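Long-range contacts in DNA ligase (Archaeoglobus fulgidus, PDB 3GDE), which probably seals nicks in double-stranded DNA during replication, recombination and repair, using ATP and a magnesium ion: residues 77-82 with 99-104; 510-515 with 547-552; 291-296 with 343-348; 47-52 with 166-171. All blocks are in the same frame, centred on the assembly; numbering follows the deposited sequence.

Overall arrangement
Contacts 1 and 4 both lie in the N-terminal DNA-binding region, where 47-52 with 166-171 closes a long, largely helical loop that contains contact 1; their centres are about 25 Å apart. Contact 3 belongs to the adenylation domain and lies across the chain's centre from contact 1, about 55 Å between centres. Contact 2 joins the OB-fold region to the C-terminal helix. It is the one close to the predicted ATP site, the side chain of Leu548 lying about 8 Å from those of Arg414 and Lys420, whereas the other three are away from the predicted ATP-binding residues. Contacts 2 and 4 approach to about 18 Å between nearest atoms, and no two contacts touch.

Contact 1 of 4, residues 77-82 with 99-104; sequences SGVKRS and EQLIKK
Leu101 meets Ser77 and Val79 with its two methyl branches. Leu101 CD1 lies 3.8 Å from Ser77 OG, while Leu101 CD2 reaches Val79 CG1 at the same distance, 3.8 Å, and comes a little less close to Val79 CG2. The Leu101 chain leaves its helix with CG beside the backbone N (chi1 -64°), which turns the branched end toward Ser77 and Val79. One helical turn on, Lys104 bends at three successive torsions and brings its ammonium group back to the end of the neighbouring helix. Lys104 NZ donates to Ser77 O at 2.7 Å, in the carbonyl plane and on a lone pair, with a C=O...N angle of 125°. The aliphatic part of the same chain is used as well, Lys104 CE packing 3.7 Å from Ser77 CB and 4.1 Å from Val79 CG1, so a polar grip and an apolar one share a single lysine. Ser77 OG accepts from Val79 N at 3.2 Å in an ST turn and also pairs with the backbone O of Leu73, which fixes its rotation. Gly78, with positive phi, ends helix 66-77, and Lys80 stands at the N-cap position of helix 81-91. The contact thus sets helix 94-108 against the corner between those two helices in the all-helical DNA-binding region: Leu101 also touches Leu73 on the first and Ile84 and Met87 on the second.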
loop_
_atom_site.group_PDB
_atom_site.type_symbol
_atom_site.label_atom_id
_atom_site.label_comp_id
_atom_site.label_asym_id
_atom_site.label_seq_id
_atom_site.Cartn_x
_atom_site.Cartn_y
_atom_site.Cartn_z
ATOM N N SER A 77 -3.766 28.983 -16.499
ATOM C CA SER A 77 -3.759 28.944 -17.963
ATOM C C SER A 77 -4.859 29.788 -18.583
ATOM O O SER A 77 -4.779 30.163 -19.760
ATOM C CB SER A 77 -3.904 27.508 -18.454
ATOM O OG SER A 77 -5.187 26.996 -18.129
ATOM N N GLY A 78 -5.894 30.064 -17.798
ATOM C CA GLY A 78 -7.062 30.772 -18.299
ATOM C C GLY A 78 -8.054 29.880 -19.028
ATOM O O GLY A 78 -9.207 30.272 -19.205
ATOM N N VAL A 79 -7.617 28.689 -19.453
ATOM C CA VAL A 79 -8.494 27.777 -20.196
ATOM C C VAL A 79 -9.511 27.114 -19.262
ATOM O O VAL A 79 -9.187 26.761 -18.119
ATOM C CB VAL A 79 -7.730 26.728 -21.087
ATOM C CG1 VAL A 79 -6.285 27.152 -21.357
ATOM C CG2 VAL A 79 -7.775 25.351 -20.498
ATOM N N LYS A 80 -10.748 26.971 -19.737
ATOM C CA LYS A 80 -11.814 26.467 -18.871
ATOM C C LYS A 80 -11.666 24.980 -18.602
ATOM O O LYS A 80 -11.068 24.254 -19.397
ATOM C CB LYS A 80 -13.205 26.805 -19.420
ATOM C CG LYS A 80 -13.506 28.310 -19.507
ATOM C CD LYS A 80 -13.778 28.977 -18.123
ATOM C CE LYS A 80 -12.520 29.603 -17.473
ATOM N NZ LYS A 80 -11.845 30.634 -18.325
ATOM N N ARG A 81 -12.213 24.542 -17.475
ATOM C CA ARG A 81 -12.040 23.169 -16.999
ATOM C C ARG A 81 -12.500 22.116 -18.015
ATOM O O ARG A 81 -11.835 21.093 -18.183
ATOM C CB ARG A 81 -12.735 22.974 -15.649
ATOM C CG ARG A 81 -12.432 21.628 -15.014
ATOM C CD ARG A 81 -12.941 21.535 -13.599
ATOM N NE ARG A 81 -13.046 20.133 -13.223
ATOM C CZ ARG A 81 -13.363 19.689 -12.012
ATOM N NH1 ARG A 81 -13.601 20.544 -11.025
ATOM N NH2 ARG A 81 -13.425 18.378 -11.789
ATOM N N SER A 82 -13.618 22.381 -18.694
ATOM C CA SER A 82 -14.153 21.473 -19.725
ATOM C C SER A 82 -13.141 21.191 -20.837
ATOM O O SER A 82 -13.025 20.060 -21.299
ATOM C CB SER A 82 -15.470 22.009 -20.312
ATOM O OG SER A 82 -15.269 23.236 -21.000
ATOM N N GLU A 99 1.940 20.278 -18.554
ATOM C CA GLU A 99 3.091 20.682 -19.353
ATOM C C GLU A 99 2.702 21.567 -20.549
ATOM O O GLU A 99 3.341 22.581 -20.818
ATOM C CB GLU A 99 3.857 19.455 -19.837
ATOM C CG GLU A 99 5.134 19.780 -20.617
ATOM C CD GLU A 99 5.694 18.585 -21.380
ATOM O OE1 GLU A 99 5.077 17.494 -21.367
ATOM O OE2 GLU A 99 6.757 18.739 -22.007
ATOM N N GLN A 100 1.638 21.173 -21.240
ATOM C CA GLN A 100 1.148 21.886 -22.405
ATOM C C GLN A 100 0.551 23.239 -22.043
ATOM O O GLN A 100 0.820 24.233 -22.717
ATOM C CB GLN A 100 0.132 21.022 -23.169
ATOM C CG GLN A 100 0.228 21.168 -24.677
ATOM C CD GLN A 100 1.670 21.139 -25.181
ATOM O OE1 GLN A 100 2.435 20.206 -24.900
ATOM N NE2 GLN A 100 2.048 22.172 -25.925
ATOM N N LEU A 101 -0.243 23.286 -20.980
ATOM C CA LEU A 101 -0.823 24.556 -20.529
ATOM C C LEU A 101 0.231 25.580 -20.083
ATOM O O LEU A 101 0.115 26.756 -20.390
ATOM C CB LEU A 101 -1.852 24.334 -19.415
ATOM C CG LEU A 101 -3.110 23.531 -19.775
ATOM C CD1 LEU A 101 -4.000 23.384 -18.558
ATOM C CD2 LEU A 101 -3.880 24.180 -20.955
ATOM N N ILE A 102 1.251 25.132 -19.357
ATOM C CA ILE A 102 2.309 26.029 -18.903
ATOM C C ILE A 102 3.222 26.465 -20.063
ATOM O O ILE A 102 3.661 27.613 -20.110
ATOM C CB ILE A 102 3.098 25.442 -17.695
ATOM C CG1 ILE A 102 2.397 25.781 -16.372
ATOM C CG2 ILE A 102 4.511 26.021 -17.625
ATOM C CD1 ILE A 102 1.128 25.037 -16.080
ATOM N N LYS A 103 3.466 25.559 -21.007
ATOM C CA LYS A 103 4.222 25.878 -22.212
ATOM C C LYS A 103 3.565 27.028 -22.972
ATOM O O LYS A 103 4.236 27.972 -23.378
ATOM C CB LYS A 103 4.361 24.649 -23.112
ATOM C CG LYS A 103 5.294 24.853 -24.296
ATOM C CD LYS A 103 5.281 23.649 -25.215
ATOM C CE LYS A 103 5.822 23.993 -26.604
ATOM N NZ LYS A 103 5.633 22.876 -27.580
ATOM N N LYS A 104 2.248 26.937 -23.141
ATOM C CA LYS A 104 1.440 27.979 -23.774
ATOM C C LYS A 104 1.432 29.281 -22.960
ATOM O O LYS A 104 1.501 30.369 -23.532
ATOM C CB LYS A 104 0.018 27.443 -24.004
ATOM C CG LYS A 104 -1.120 28.464 -23.949
ATOM C CD LYS A 104 -2.337 27.884 -23.199
ATOM C CE LYS A 104 -2.310 28.218 -21.696
ATOM N NZ LYS A 104 -2.659 29.662 -21.410
#

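Contact 2 of 4, residues 510-515 with 547-552; sequences IQKSPK and NLYKLQ
Ile510 and Tyr549 bury more surface here than any other pair, with Lys512 next. Ile510 reaches the helix with both branches: Ile510 CD1 packs 3.9 Å from Leu548 CB, and Ile510 CG2 lies 4.1 Å from Tyr549 CD1. Ile510 O meets the edge of the tyrosine ring near the ring plane, 3.1 Å from Tyr549 CD1, as a carbonyl facing the polarised C-H rim of an aromatic. With chi1 at 172°, Tyr549 swings its ring away from its own backbone N, and this carries the ring from the helix to strand 509-512. This strand pairs with 520-523 in a two-stranded antiparallel ribbon of the C-terminal, OB-fold region, and helix 542-550 lies against it; Tyr520 of the partner strand also meets the Tyr549 ring, and Phe553 stacks on it edge-to-face. Over one face of the ring comes Lys512, its chain crossing the tyrosine at about a right angle with Lys512 CG 3.3 Å from Tyr549 CZ. The contact is made by the aliphatic stem, while the amino end leads away from the helix. At the phenol end a water in the ring plane joins the segments, accepting from Lys512 N at 3.1 Å and lying 3.2 Å from Tyr549 OH. Gln552, extended beyond CG, lays its amide alongside the backbone of Ile510.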
loop_
_atom_site.group_PDB
_atom_site.type_symbol
_atom_site.label_atom_id
_atom_site.label_comp_id
_atom_site.label_asym_id
_atom_site.label_seq_id
_atom_site.Cartn_x
_atom_site.Cartn_y
_atom_site.Cartn_z
ATOM N N ILE A 510 -7.129 -19.339 -11.999
ATOM C CA ILE A 510 -6.164 -18.554 -12.768
ATOM C C ILE A 510 -5.636 -19.466 -13.883
ATOM O O ILE A 510 -5.125 -20.549 -13.602
ATOM C CB ILE A 510 -4.977 -18.033 -11.900
ATOM C CG1 ILE A 510 -5.479 -17.163 -10.745
ATOM C CG2 ILE A 510 -3.990 -17.237 -12.758
ATOM C CD1 ILE A 510 -4.512 -17.068 -9.570
ATOM N N GLN A 511 -5.790 -19.047 -15.138
ATOM C CA GLN A 511 -5.173 -19.770 -16.256
ATOM C C GLN A 511 -3.961 -19.010 -16.785
ATOM O O GLN A 511 -3.886 -17.789 -16.659
ATOM C CB GLN A 511 -6.139 -19.981 -17.430
ATOM C CG GLN A 511 -7.625 -19.752 -17.190
ATOM C CD GLN A 511 -8.395 -19.523 -18.502
ATOM O OE1 GLN A 511 -9.590 -19.826 -18.602
ATOM N NE2 GLN A 511 -7.703 -18.987 -19.515
ATOM N N LYS A 512 -3.020 -19.734 -17.391
ATOM C CA LYS A 512 -2.008 -19.102 -18.237
ATOM C C LYS A 512 -2.639 -18.764 -19.587
ATOM O O LYS A 512 -3.367 -19.573 -20.160
ATOM C CB LYS A 512 -0.786 -19.996 -18.434
ATOM C CG LYS A 512 0.012 -20.237 -17.168
ATOM C CD LYS A 512 1.486 -20.481 -17.444
ATOM C CE LYS A 512 2.270 -19.174 -17.357
ATOM N NZ LYS A 512 3.745 -19.383 -17.479
ATOM N N SER A 513 -2.368 -17.558 -20.076
ATOM C CA SER A 513 -3.030 -17.029 -21.269
ATOM C C SER A 513 -2.155 -15.968 -21.924
ATOM O O SER A 513 -1.516 -15.171 -21.228
ATOM C CB SER A 513 -4.390 -16.422 -20.902
ATOM O OG SER A 513 -5.093 -15.963 -22.051
ATOM N N PRO A 514 -2.112 -15.952 -23.266
ATOM C CA PRO A 514 -1.348 -14.904 -23.931
ATOM C C PRO A 514 -2.114 -13.590 -24.078
ATOM O O PRO A 514 -1.528 -12.597 -24.499
ATOM C CB PRO A 514 -1.063 -15.512 -25.311
ATOM C CG PRO A 514 -2.239 -16.416 -25.576
ATOM C CD PRO A 514 -2.722 -16.900 -24.227
ATOM N N LYS A 515 -3.400 -13.571 -23.728
ATOM C CA LYS A 515 -4.232 -12.390 -23.983
ATOM C C LYS A 515 -3.855 -11.130 -23.191
ATOM O O LYS A 515 -4.166 -10.014 -23.614
ATOM C CB LYS A 515 -5.727 -12.713 -23.859
ATOM C CG LYS A 515 -6.367 -12.389 -22.525
ATOM C CD LYS A 515 -7.893 -12.374 -22.630
ATOM C CE LYS A 515 -8.407 -11.142 -23.376
ATOM N NZ LYS A 515 -9.885 -11.007 -23.257
ATOM N N ASN A 547 2.419 -17.681 -7.891
ATOM C CA ASN A 547 2.390 -18.669 -6.810
ATOM C C ASN A 547 1.001 -19.280 -6.634
ATOM O O ASN A 547 0.873 -20.491 -6.451
ATOM C CB ASN A 547 2.863 -18.056 -5.477
ATOM C CG ASN A 547 4.355 -17.699 -5.474
ATOM O OD1 ASN A 547 5.155 -18.256 -6.232
ATOM N ND2 ASN A 547 4.727 -16.759 -4.613
ATOM N N LEU A 548 -0.033 -18.448 -6.702
ATOM C CA LEU A 548 -1.404 -18.951 -6.596
ATOM C C LEU A 548 -1.778 -19.857 -7.769
ATOM O O LEU A 548 -2.479 -20.855 -7.581
ATOM C CB LEU A 548 -2.414 -17.817 -6.408
ATOM C CG LEU A 548 -2.315 -17.039 -5.078
ATOM C CD1 LEU A 548 -3.253 -15.834 -5.072
ATOM C CD2 LEU A 548 -2.571 -17.921 -3.862
ATOM N N TYR A 549 -1.282 -19.522 -8.964
ATOM C CA TYR A 549 -1.445 -20.378 -10.145
ATOM C C TYR A 549 -0.790 -21.753 -9.958
ATOM O O TYR A 549 -1.445 -22.774 -10.121
ATOM C CB TYR A 549 -0.893 -19.702 -11.406
ATOM C CG TYR A 549 -0.876 -20.619 -12.605
ATOM C CD1 TYR A 549 -1.999 -20.752 -13.417
ATOM C CD2 TYR A 549 0.256 -21.374 -12.916
ATOM C CE1 TYR A 549 -2.002 -21.605 -14.511
ATOM C CE2 TYR A 549 0.270 -22.231 -14.012
ATOM C CZ TYR A 549 -0.865 -22.342 -14.801
ATOM O OH TYR A 549 -0.860 -23.182 -15.886
ATOM N N LYS A 550 0.497 -21.758 -9.616
ATOM C CA LYS A 550 1.278 -22.988 -9.410
ATOM C C LYS A 550 0.665 -23.917 -8.371
ATOM O O LYS A 550 0.862 -25.131 -8.423
ATOM C CB LYS A 550 2.723 -22.655 -9.000
ATOM C CG LYS A 550 3.641 -22.351 -10.177
ATOM C CD LYS A 550 5.121 -22.380 -9.793
ATOM C CE LYS A 550 5.669 -20.991 -9.481
ATOM N NZ LYS A 550 7.158 -20.902 -9.695
ATOM N N LEU A 551 -0.075 -23.323 -7.440
ATOM C CA LEU A 551 -0.647 -24.023 -6.305
ATOM C C LEU A 551 -1.969 -24.717 -6.643
ATOM O O LEU A 551 -2.479 -25.510 -5.854
ATOM C CB LEU A 551 -0.837 -23.038 -5.150
ATOM C CG LEU A 551 -1.092 -23.591 -3.753
ATOM C CD1 LEU A 551 0.206 -24.026 -3.092
ATOM C CD2 LEU A 551 -1.795 -22.537 -2.938
ATOM N N GLN A 552 -2.520 -24.411 -7.814
ATOM C CA GLN A 552 -3.690 -25.122 -8.330
ATOM C C GLN A 552 -3.325 -26.533 -8.790
ATOM O O GLN A 552 -4.183 -27.415 -8.846
ATOM C CB GLN A 552 -4.313 -24.350 -9.487
ATOM C CG GLN A 552 -4.861 -22.987 -9.100
ATOM C CD GLN A 552 -5.334 -22.190 -10.298
ATOM O OE1 GLN A 552 -4.833 -22.360 -11.413
ATOM N NE2 GLN A 552 -6.295 -21.304 -10.072
HETATM O O HOH W 1 -3.689 -22.731 -17.395
#

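Contact 3 of 4, residues 291-296 with 343-348; sequences SVKPGV and LYHDGE
An antiparallel beta bridge between Val296 and His345, a non-hydrogen-bonded pair, ties the start of strand 296-306 to the short strand 344-345 in the adenylation domain. Beside it, Gly295 and Val296 form a G1 beta bulge opposite Trp262 of strand 256-262. Gly295 O is the hub of the contact. Gly295 O accepts from Asp346 N at 3.0 Å in an almost straight bond, the angle at the hydrogen being 174°. His345 CA adds a C-H...O contact to the same oxygen, and the edge of the Tyr344 ring meets it near the ring plane, Tyr344 CD1 lying 3.5 Å from Gly295 O. The exchange is returned by Tyr344 O, which takes a second C-H...O contact from Val296 CA at 3.1 Å. Farther out, Lys293 crosses the His345 side chain at about a right angle; Lys293 CE sits at the edge of the imidazole, in plane, 3.3 Å from His345 NE2. His345 CD2 also comes within 4.1 Å of Val296 CG1, on the face of the sheet that the two residues share. The positive phi of Gly295 (92°) and the nearness of Asp346 suit a residue without a side chain. Chemically the joint rests on backbone groups: one nearly straight N-H...O bond lies beside the bridge, with two C-H...O contacts supplementing it and the side chains packed round its margin.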
loop_
_atom_site.group_PDB
_atom_site.type_symbol
_atom_site.label_atom_id
_atom_site.label_comp_id
_atom_site.label_asym_id
_atom_site.label_seq_id
_atom_site.Cartn_x
_atom_site.Cartn_y
_atom_site.Cartn_z
ATOM N N SER A 291 -4.352 -3.979 29.522
ATOM C CA SER A 291 -4.042 -5.411 29.435
ATOM C C SER A 291 -2.618 -5.757 29.006
ATOM O O SER A 291 -2.156 -6.880 29.249
ATOM C CB SER A 291 -5.050 -6.135 28.541
ATOM O OG SER A 291 -6.382 -5.914 28.991
ATOM N N VAL A 292 -1.921 -4.830 28.351
ATOM C CA VAL A 292 -0.578 -5.174 27.880
ATOM C C VAL A 292 0.568 -4.432 28.581
ATOM O O VAL A 292 0.444 -3.269 28.980
ATOM C CB VAL A 292 -0.442 -5.213 26.304
ATOM C CG1 VAL A 292 -1.748 -5.679 25.621
ATOM C CG2 VAL A 292 0.014 -3.898 25.739
ATOM N N LYS A 293 1.664 -5.156 28.760
ATOM C CA LYS A 293 2.880 -4.650 29.365
ATOM C C LYS A 293 3.547 -3.629 28.427
ATOM O O LYS A 293 3.739 -3.913 27.245
ATOM C CB LYS A 293 3.789 -5.845 29.662
ATOM C CG LYS A 293 5.101 -5.559 30.367
ATOM C CD LYS A 293 6.305 -5.761 29.425
ATOM C CE LYS A 293 6.453 -7.216 28.939
ATOM N NZ LYS A 293 6.794 -8.225 30.005
ATOM N N PRO A 294 3.856 -2.420 28.943
ATOM C CA PRO A 294 4.447 -1.340 28.139
ATOM C C PRO A 294 5.823 -1.710 27.593
ATOM O O PRO A 294 6.522 -2.520 28.193
ATOM C CB PRO A 294 4.575 -0.188 29.139
ATOM C CG PRO A 294 3.605 -0.516 30.237
ATOM C CD PRO A 294 3.640 -1.999 30.340
ATOM N N GLY A 295 6.196 -1.123 26.461
ATOM C CA GLY A 295 7.512 -1.365 25.853
ATOM C C GLY A 295 7.529 -2.500 24.843
ATOM O O GLY A 295 8.545 -3.178 24.686
ATOM N N VAL A 296 6.400 -2.714 24.169
ATOM C CA VAL A 296 6.273 -3.808 23.199
ATOM C C VAL A 296 5.761 -3.369 21.826
ATOM O O VAL A 296 5.160 -2.293 21.664
ATOM C CB VAL A 296 5.393 -5.004 23.724
ATOM C CG1 VAL A 296 5.955 -5.587 25.010
ATOM C CG2 VAL A 296 3.947 -4.586 23.914
ATOM N N LEU A 343 7.495 -8.365 18.326
ATOM C CA LEU A 343 8.658 -8.000 17.506
ATOM C C LEU A 343 9.634 -7.181 18.336
ATOM O O LEU A 343 10.827 -7.097 18.038
ATOM C CB LEU A 343 8.250 -7.199 16.260
ATOM C CG LEU A 343 6.940 -7.402 15.469
ATOM C CD1 LEU A 343 7.099 -6.840 14.049
ATOM C CD2 LEU A 343 6.445 -8.837 15.412
ATOM N N TYR A 344 9.099 -6.576 19.387
ATOM C CA TYR A 344 9.849 -5.678 20.227
ATOM C C TYR A 344 9.414 -5.878 21.662
ATOM O O TYR A 344 8.227 -5.865 21.973
ATOM C CB TYR A 344 9.597 -4.245 19.790
ATOM C CG TYR A 344 10.493 -3.221 20.433
ATOM C CD1 TYR A 344 10.187 -2.688 21.690
ATOM C CD2 TYR A 344 11.647 -2.769 19.780
ATOM C CE1 TYR A 344 11.008 -1.737 22.288
ATOM C CE2 TYR A 344 12.476 -1.799 20.367
ATOM C CZ TYR A 344 12.145 -1.294 21.620
ATOM O OH TYR A 344 12.950 -0.355 22.216
ATOM N N HIS A 345 10.395 -6.081 22.525
ATOM C CA HIS A 345 10.169 -6.236 23.951
ATOM C C HIS A 345 11.397 -5.650 24.629
ATOM O O HIS A 345 12.405 -6.341 24.836
ATOM C CB HIS A 345 9.969 -7.710 24.300
ATOM C CG HIS A 345 9.913 -7.982 25.770
ATOM N ND1 HIS A 345 11.016 -8.377 26.496
ATOM C CD2 HIS A 345 8.886 -7.916 26.649
ATOM C CE1 HIS A 345 10.670 -8.543 27.760
ATOM N NE2 HIS A 345 9.382 -8.270 27.880
ATOM N N ASP A 346 11.299 -4.357 24.934
ATOM C CA ASP A 346 12.443 -3.513 25.299
ATOM C C ASP A 346 13.698 -3.837 24.472
ATOM O O ASP A 346 14.738 -4.262 24.992
ATOM C CB ASP A 346 12.685 -3.536 26.813
ATOM C CG ASP A 346 11.534 -2.904 27.584
ATOM O OD1 ASP A 346 11.220 -1.716 27.315
ATOM O OD2 ASP A 346 10.935 -3.594 28.445
ATOM N N GLY A 347 13.564 -3.619 23.166
ATOM C CA GLY A 347 14.572 -3.997 22.189
ATOM C C GLY A 347 13.995 -4.994 21.200
ATOM O O GLY A 347 13.064 -5.741 21.523
ATOM N N GLU A 348 14.551 -4.992 19.990
ATOM C CA GLU A 348 14.228 -5.976 18.958
ATOM C C GLU A 348 14.277 -7.379 19.532
ATOM O O GLU A 348 15.137 -7.672 20.374
ATOM C CB GLU A 348 15.247 -5.908 17.829
ATOM C CG GLU A 348 15.072 -4.758 16.882
ATOM C CD GLU A 348 15.948 -4.892 15.644
ATOM O OE1 GLU A 348 16.858 -5.745 15.618
ATOM O OE2 GLU A 348 15.726 -4.137 14.684
#

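Contact 4 of 4, residues 47-52 with 166-171; sequences LFITGK and MRLGVG
Met166 and Leu168 pack against the C-terminal end of helix 39-49, in the all-helical DNA-binding region, where the loop between helices 152-162 and 172-182 closes over that end. The apolar contacts centre on Ile49. A chi1 of -166° directs its CG1 branch across to the loop, where Ile49 CG1 lies 3.9 Å from Leu168 CD1, the two side chains crossing at about a right angle; Val170 CG1 comes within 4.4 Å of Ile49 CG1. Helix 6-16 joins this cluster, Leu16 touching Ile49 and Cys13 touching Leu168, and Met175 of helix 172-182 reaches both Ile49 and Val170.

A second group consists of Met166 against the backbone of the helix end. Kinked at chi2 and chi3, Met166 lays CG and CE against this backbone: Met166 CG lies 3.6 Å from Gly51 N, and the terminal methyl, Met166 CE, is 3.6 Å from Phe48 O. That carbonyl is already engaged, accepting from Gly51 N, so the thioether meets a backbone whose polar atoms are paired with each other. Gly51, with positive phi, turns the chain out of the helix close beside Met166 CG.

The polar interactions across the contact run through water. Within the helix end, Thr50 OG1 returns to Leu47 O, which also accepts from Thr50 N. Between the segments one water donates to two carbonyl oxygens, 2.7 Å from Ile49 O and 2.7 Å from Val170 O.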
loop_
_atom_site.group_PDB
_atom_site.type_symbol
_atom_site.label_atom_id
_atom_site.label_comp_id
_atom_site.label_asym_id
_atom_site.label_seq_id
_atom_site.Cartn_x
_atom_site.Cartn_y
_atom_site.Cartn_z
ATOM N N LEU A 47 11.744 9.563 -2.380
ATOM C CA LEU A 47 10.290 9.534 -2.280
ATOM C C LEU A 47 9.632 9.910 -3.604
ATOM O O LEU A 47 8.908 9.096 -4.180
ATOM C CB LEU A 47 9.792 10.424 -1.136
ATOM C CG LEU A 47 9.566 9.690 0.190
ATOM C CD1 LEU A 47 10.870 9.215 0.803
ATOM C CD2 LEU A 47 8.770 10.547 1.190
ATOM N N PHE A 48 9.916 11.119 -4.092
ATOM C CA PHE A 48 9.268 11.660 -5.289
ATOM C C PHE A 48 9.337 10.755 -6.530
ATOM O O PHE A 48 8.353 10.633 -7.257
ATOM C CB PHE A 48 9.785 13.069 -5.627
ATOM C CG PHE A 48 9.439 14.120 -4.591
ATOM C CD1 PHE A 48 8.705 13.798 -3.453
ATOM C CD2 PHE A 48 9.832 15.437 -4.773
ATOM C CE1 PHE A 48 8.390 14.767 -2.506
ATOM C CE2 PHE A 48 9.516 16.411 -3.842
ATOM C CZ PHE A 48 8.805 16.081 -2.699
ATOM N N ILE A 49 10.477 10.109 -6.771
ATOM C CA ILE A 49 10.598 9.242 -7.950
ATOM C C ILE A 49 9.661 8.018 -7.883
ATOM O O ILE A 49 9.272 7.466 -8.924
ATOM C CB ILE A 49 12.076 8.837 -8.236
ATOM C CG1 ILE A 49 12.218 8.236 -9.639
ATOM C CG2 ILE A 49 12.605 7.889 -7.158
ATOM C CD1 ILE A 49 13.663 8.182 -10.152
ATOM N N THR A 50 9.291 7.619 -6.664
ATOM C CA THR A 50 8.365 6.500 -6.459
ATOM C C THR A 50 6.894 6.919 -6.471
ATOM O O THR A 50 6.021 6.100 -6.190
ATOM C CB THR A 50 8.648 5.733 -5.144
ATOM O OG1 THR A 50 8.541 6.627 -4.032
ATOM C CG2 THR A 50 10.034 5.116 -5.160
ATOM N N GLY A 51 6.627 8.189 -6.785
ATOM C CA GLY A 51 5.272 8.733 -6.734
ATOM C C GLY A 51 4.721 8.948 -5.338
ATOM O O GLY A 51 3.507 9.003 -5.161
ATOM N N LYS A 52 5.607 9.079 -4.348
ATOM C CA LYS A 52 5.198 9.293 -2.951
ATOM C C LYS A 52 5.653 10.649 -2.440
ATOM O O LYS A 52 6.771 11.097 -2.719
ATOM C CB LYS A 52 5.812 8.241 -2.009
ATOM C CG LYS A 52 5.295 6.812 -2.118
ATOM C CD LYS A 52 6.083 5.936 -1.120
ATOM C CE LYS A 52 5.924 4.449 -1.390
ATOM N NZ LYS A 52 6.488 4.021 -2.724
ATOM N N MET A 166 4.073 8.287 -11.642
ATOM C CA MET A 166 5.131 9.023 -12.350
ATOM C C MET A 166 5.324 8.557 -13.795
ATOM O O MET A 166 5.814 9.316 -14.639
ATOM C CB MET A 166 6.459 8.902 -11.586
ATOM C CG MET A 166 6.450 9.490 -10.185
ATOM S SD MET A 166 5.932 11.217 -10.174
ATOM C CE MET A 166 7.453 12.096 -10.468
ATOM N N ARG A 167 4.954 7.301 -14.049
ATOM C CA ARG A 167 4.986 6.661 -15.384
ATOM C C ARG A 167 6.390 6.523 -15.955
ATOM O O ARG A 167 6.604 6.724 -17.143
ATOM C CB ARG A 167 4.042 7.370 -16.372
ATOM C CG ARG A 167 2.580 7.358 -15.929
ATOM C CD ARG A 167 1.688 8.148 -16.890
ATOM N NE ARG A 167 1.656 7.568 -18.230
ATOM C CZ ARG A 167 0.589 6.986 -18.781
ATOM N NH1 ARG A 167 -0.553 6.900 -18.106
ATOM N NH2 ARG A 167 0.667 6.486 -20.014
ATOM N N LEU A 168 7.333 6.154 -15.089
ATOM C CA LEU A 168 8.752 6.076 -15.438
ATOM C C LEU A 168 9.218 4.638 -15.538
ATOM O O LEU A 168 10.353 4.372 -15.949
ATOM C CB LEU A 168 9.603 6.799 -14.380
ATOM C CG LEU A 168 9.194 8.224 -13.978
ATOM C CD1 LEU A 168 9.985 8.705 -12.755
ATOM C CD2 LEU A 168 9.346 9.181 -15.156
ATOM N N GLY A 169 8.352 3.707 -15.147
ATOM C CA GLY A 169 8.730 2.304 -15.091
ATOM C C GLY A 169 9.664 2.001 -13.924
ATOM O O GLY A 169 10.442 1.044 -13.977
ATOM N N VAL A 170 9.561 2.797 -12.861
ATOM C CA VAL A 170 10.420 2.661 -11.688
ATOM C C VAL A 170 9.576 2.282 -10.472
ATOM O O VAL A 170 8.665 3.009 -10.074
ATOM C CB VAL A 170 11.211 3.970 -11.399
ATOM C CG1 VAL A 170 12.011 3.862 -10.109
ATOM C CG2 VAL A 170 12.107 4.338 -12.578
ATOM N N GLY A 171 9.863 1.117 -9.913
ATOM C CA GLY A 171 9.180 0.677 -8.712
ATOM C C GLY A 171 10.129 0.561 -7.537
ATOM O O GLY A 171 11.254 1.090 -7.557
HETATM O O HOH W 2 7.690 5.565 -9.905
#